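Local coordinates for protein V-type ATP synthase alpha chain (Nanoarchaeum equitans Kin4-M, PDB 5BN4) that forms the nucleotide-binding A subunit of a V-type (archaeal) ATP synthase, built on a P-loop NTPase core domain, at residues A[246-251]-A[315-320]. Residues are numbered along the deposited sequence; the frame is centred on the assembly and turned at random.
Sequences IYIGCG and VVVNAD. With ANP (phosphoaminophosphonic acid-adenylate ester), chain C.
Two neighbouring parallel strands in the core sheet of the nucleotide-binding domain meet here, and strand 315-320 ends at D320, beside the bound phosphoaminophosphonic acid-adenylate ester. I246 and I248 each bond through both N and O to the residues flanking V317 and A319, the regular pattern of parallel pairing; I246 N lies 2.9 Å from V316 O. The last bond, C250 N to D320 O at 2.8 Å, is more bent, with the donor well above the carbonyl plane, as strand 246-250 gives way to the turn at G251.

Beta-branched I246, I248 and V317, suited to extended backbone, pack together on the side where I246 and I248 meet helix 292-309. There I246 CD1 reaches V315 CG1 and V317 CG2, while I248 CD1 touches V317 CG1 at 3.7 Å; the small A319 pairs with I248 on the same face.

On the other side, toward helix 229-239, Y247 has chi1 at -160°, which sets CG opposite the backbone N and lets the ring reach across strand 315-320. Its CD2 rests 3.6 Å from N318 CB, the ring and amide planes differ by 21°, and N318 O lies over one ring face. The N318 amide nitrogen is held by N233 of that helix.

As expected at the C-terminal edge of a P-loop NTPase sheet, an acidic residue, D320, ends its strand beside the nucleotide. Y247 OH donates to D320 OD2 at 3.2 Å, on the anti side and 30° out of the carboxylate plane; T230 of the probable Walker A motif also bonds OD2, and the two partners probably restrain the carboxylate's rotation. A magnesium ion lies about 4 Å from the D320 side chain. D320 OD1 comes within 3.3 Å of ANP O2G, an approach of two oxygens that the nearby magnesium probably eases.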
ATOM      1  N   ILE A 246       8.473  39.136  -4.977  1.00 32.22           N
ATOM      2  CA  ILE A 246       9.544  38.336  -4.391  1.00 32.67           C
ATOM      3  C   ILE A 246       9.490  36.902  -4.903  1.00 35.46           C
ATOM      4  O   ILE A 246       8.523  36.186  -4.652  1.00 36.52           O
ATOM      5  CB  ILE A 246       9.445  38.305  -2.858  1.00 31.82           C
ATOM      6  CG1 ILE A 246       9.469  39.723  -2.288  1.00 41.41           C
ATOM      7  CG2 ILE A 246      10.573  37.472  -2.271  1.00 36.10           C
ATOM      8  CD1 ILE A 246       9.319  39.768  -0.786  1.00 39.85           C
ATOM      9  N   TYR A 247      10.524  36.483  -5.626  1.00 39.77           N
ATOM     10  CA  TYR A 247      10.581  35.108  -6.108  1.00 38.77           C
ATOM     11  C   TYR A 247      11.611  34.292  -5.336  1.00 43.09           C
ATOM     12  O   TYR A 247      12.809  34.570  -5.390  1.00 36.91           O
ATOM     13  CB  TYR A 247      10.865  35.039  -7.612  1.00 30.25           C
ATOM     14  CG  TYR A 247      10.458  33.716  -8.226  1.00 43.64           C
ATOM     15  CD1 TYR A 247      11.310  32.621  -8.194  1.00 31.05           C
ATOM     16  CD2 TYR A 247       9.211  33.554  -8.815  1.00 41.61           C
ATOM     17  CE1 TYR A 247      10.937  31.407  -8.742  1.00 34.62           C
ATOM     18  CE2 TYR A 247       8.831  32.344  -9.365  1.00 41.17           C
ATOM     19  CZ  TYR A 247       9.698  31.274  -9.325  1.00 40.86           C
ATOM     20  OH  TYR A 247       9.323  30.067  -9.873  1.00 44.76           O
ATOM     21  N   ILE A 248      11.126  33.284  -4.619  1.00 39.71           N
ATOM     22  CA  ILE A 248      11.976  32.423  -3.808  1.00 30.75           C
ATOM     23  C   ILE A 248      12.267  31.116  -4.534  1.00 40.53           C
ATOM     24  O   ILE A 248      11.358  30.330  -4.811  1.00 30.71           O
ATOM     25  CB  ILE A 248      11.315  32.101  -2.453  1.00 28.41           C
ATOM     26  CG1 ILE A 248      10.908  33.390  -1.736  1.00 26.48           C
ATOM     27  CG2 ILE A 248      12.245  31.265  -1.582  1.00 22.91           C
ATOM     28  CD1 ILE A 248      10.182  33.159  -0.426  1.00 30.86           C
ATOM     29  N   GLY A 249      13.539  30.894  -4.845  1.00 44.09           N
ATOM     30  CA  GLY A 249      13.972  29.645  -5.444  1.00 37.71           C
ATOM     31  C   GLY A 249      14.315  28.644  -4.360  1.00 29.64           C
ATOM     32  O   GLY A 249      15.462  28.557  -3.919  1.00 37.07           O
ATOM     33  N   CYS A 250      13.312  27.889  -3.927  1.00 35.22           N
ATOM     34  CA  CYS A 250      13.468  26.973  -2.803  1.00 38.10           C
ATOM     35  C   CYS A 250      13.787  25.554  -3.266  1.00 44.46           C
ATOM     36  O   CYS A 250      12.892  24.800  -3.650  1.00 45.15           O
ATOM     37  CB  CYS A 250      12.202  26.975  -1.940  1.00 36.23           C
ATOM     38  SG  CYS A 250      12.376  26.153  -0.340  1.00 36.07           S
ATOM     39  N   GLY A 251      15.068  25.203  -3.233  1.00 31.61           N
ATOM     40  CA  GLY A 251      15.509  23.853  -3.535  1.00 27.96           C
ATOM     41  C   GLY A 251      15.224  23.391  -4.950  1.00 31.37           C
ATOM     42  O   GLY A 251      14.897  22.225  -5.169  1.00 38.55           O
ATOM     43  N   VAL A 315       2.527  43.399  -1.879  1.00 43.77           N
ATOM     44  CA  VAL A 315       3.645  42.494  -2.120  1.00 35.20           C
ATOM     45  C   VAL A 315       3.152  41.091  -2.467  1.00 42.45           C
ATOM     46  O   VAL A 315       2.188  40.600  -1.877  1.00 38.65           O
ATOM     47  CB  VAL A 315       4.549  42.392  -0.874  1.00 27.07           C
ATOM     48  CG1 VAL A 315       5.848  41.681  -1.209  1.00 31.63           C
ATOM     49  CG2 VAL A 315       4.828  43.772  -0.308  1.00 29.14           C
ATOM     50  N   VAL A 316       3.814  40.450  -3.424  1.00 36.93           N
ATOM     51  CA  VAL A 316       3.511  39.063  -3.757  1.00 37.96           C
ATOM     52  C   VAL A 316       4.752  38.182  -3.587  1.00 33.65           C
ATOM     53  O   VAL A 316       5.862  38.577  -3.945  1.00 29.31           O
ATOM     54  CB  VAL A 316       2.924  38.921  -5.185  1.00 40.19           C
ATOM     55  CG1 VAL A 316       3.910  39.410  -6.232  1.00 48.31           C
ATOM     56  CG2 VAL A 316       2.512  37.480  -5.458  1.00 30.01           C
ATOM     57  N   VAL A 317       4.556  36.998  -3.016  1.00 35.79           N
ATOM     58  CA  VAL A 317       5.651  36.062  -2.796  1.00 35.01           C
ATOM     59  C   VAL A 317       5.386  34.733  -3.498  1.00 30.91           C
ATOM     60  O   VAL A 317       4.389  34.065  -3.224  1.00 27.66           O
ATOM     61  CB  VAL A 317       5.889  35.809  -1.285  1.00 36.14           C
ATOM     62  CG1 VAL A 317       6.818  34.625  -1.075  1.00 31.39           C
ATOM     63  CG2 VAL A 317       6.449  37.053  -0.613  1.00 29.87           C
ATOM     64  N   ASN A 318       6.280  34.362  -4.411  1.00 33.20           N
ATOM     65  CA  ASN A 318       6.212  33.069  -5.082  1.00 35.87           C
ATOM     66  C   ASN A 318       7.251  32.104  -4.518  1.00 40.09           C
ATOM     67  O   ASN A 318       8.451  32.369  -4.578  1.00 41.36           O
ATOM     68  CB  ASN A 318       6.421  33.232  -6.589  1.00 36.79           C
ATOM     69  CG  ASN A 318       5.403  34.159  -7.225  1.00 41.57           C
ATOM     70  OD1 ASN A 318       5.575  35.378  -7.229  1.00 42.07           O
ATOM     71  ND2 ASN A 318       4.339  33.582  -7.774  1.00 37.77           N
ATOM     72  N   ALA A 319       6.786  30.985  -3.970  1.00 38.01           N
ATOM     73  CA  ALA A 319       7.679  29.998  -3.371  1.00 38.20           C
ATOM     74  C   ALA A 319       7.756  28.724  -4.209  1.00 38.57           C
ATOM     75  O   ALA A 319       6.819  27.926  -4.234  1.00 46.03           O
ATOM     76  CB  ALA A 319       7.236  29.676  -1.949  1.00 31.94           C
ATOM     77  N   ASP A 320       8.885  28.537  -4.885  1.00 37.73           N
ATOM     78  CA  ASP A 320       9.063  27.406  -5.788  1.00 35.83           C
ATOM     79  C   ASP A 320      10.284  26.571  -5.402  1.00 33.57           C
ATOM     80  O   ASP A 320      11.414  26.944  -5.713  1.00 36.34           O
ATOM     81  CB  ASP A 320       9.198  27.907  -7.230  1.00 26.88           C
ATOM     82  CG  ASP A 320       9.440  26.786  -8.225  1.00 33.08           C
ATOM     83  OD1 ASP A 320       9.006  25.645  -7.963  1.00 26.84           O
ATOM     84  OD2 ASP A 320      10.062  27.052  -9.276  1.00 35.81           O
TER
HETATM   85  PG  ANP C 601       9.462  23.033 -12.063  1.00 81.87           P
HETATM   86  O1G ANP C 601      10.479  23.564 -13.123  1.00 61.94           O
HETATM   87  O2G ANP C 601       9.531  23.946 -10.760  1.00 46.08           O
HETATM   88  O3G ANP C 601       9.805  21.596 -11.649  1.00 48.30           O
HETATM   89  PB  ANP C 601       7.349  21.938 -13.564  1.00 29.92           P
HETATM   90  O1B ANP C 601       5.881  21.658 -13.129  1.00 40.17           O
HETATM   91  O2B ANP C 601       8.158  20.631 -13.368  1.00 41.47           O
HETATM   92  N3B ANP C 601       7.935  23.211 -12.640  1.00 40.31           N
HETATM   93  PA  ANP C 601       7.957  23.661 -15.668  1.00 47.24           P
HETATM   94  O1A ANP C 601       7.340  24.835 -14.880  1.00 46.96           O
HETATM   95  O2A ANP C 601       9.516  23.704 -15.485  1.00 45.03           O
HETATM   96  O3A ANP C 601       7.318  22.315 -15.055  1.00 46.43           O
HETATM   97  O5' ANP C 601       7.553  23.708 -17.176  1.00 52.93           O
HETATM   98  C5' ANP C 601       7.574  22.492 -17.932  1.00 46.28           C
HETATM   99  C4' ANP C 601       7.290  22.795 -19.386  1.00 37.50           C
HETATM  100  O4' ANP C 601       6.029  23.338 -19.541  1.00 52.97           O
HETATM  101  C3' ANP C 601       8.322  23.772 -19.934  1.00 42.59           C
HETATM  102  O3' ANP C 601       9.176  23.178 -20.791  1.00 55.90           O
HETATM  103  C2' ANP C 601       7.541  24.814 -20.638  1.00 54.11           C
HETATM  104  O2' ANP C 601       7.904  24.994 -21.968  1.00 75.02           O
HETATM  105  C1' ANP C 601       6.112  24.343 -20.526  1.00 50.00           C
HETATM  106  N9  ANP C 601       5.161  25.413 -20.224  1.00 54.03           N
HETATM  107  C8  ANP C 601       4.614  25.675 -19.025  1.00 46.08           C
HETATM  108  N7  ANP C 601       3.805  26.709 -19.122  1.00 53.57           N
HETATM  109  C5  ANP C 601       3.799  27.152 -20.377  1.00 60.38           C
HETATM  110  C6  ANP C 601       3.147  28.184 -21.042  1.00 51.39           C
HETATM  111  N6  ANP C 601       2.252  29.039 -20.320  1.00 53.36           N
HETATM  112  N1  ANP C 601       3.356  28.376 -22.355  1.00 51.65           N
HETATM  113  C2  ANP C 601       4.197  27.581 -23.060  1.00 53.54           C
HETATM  114  N3  ANP C 601       4.849  26.564 -22.444  1.00 50.78           N
HETATM  115  C4  ANP C 601       4.669  26.329 -21.113  1.00 57.77           C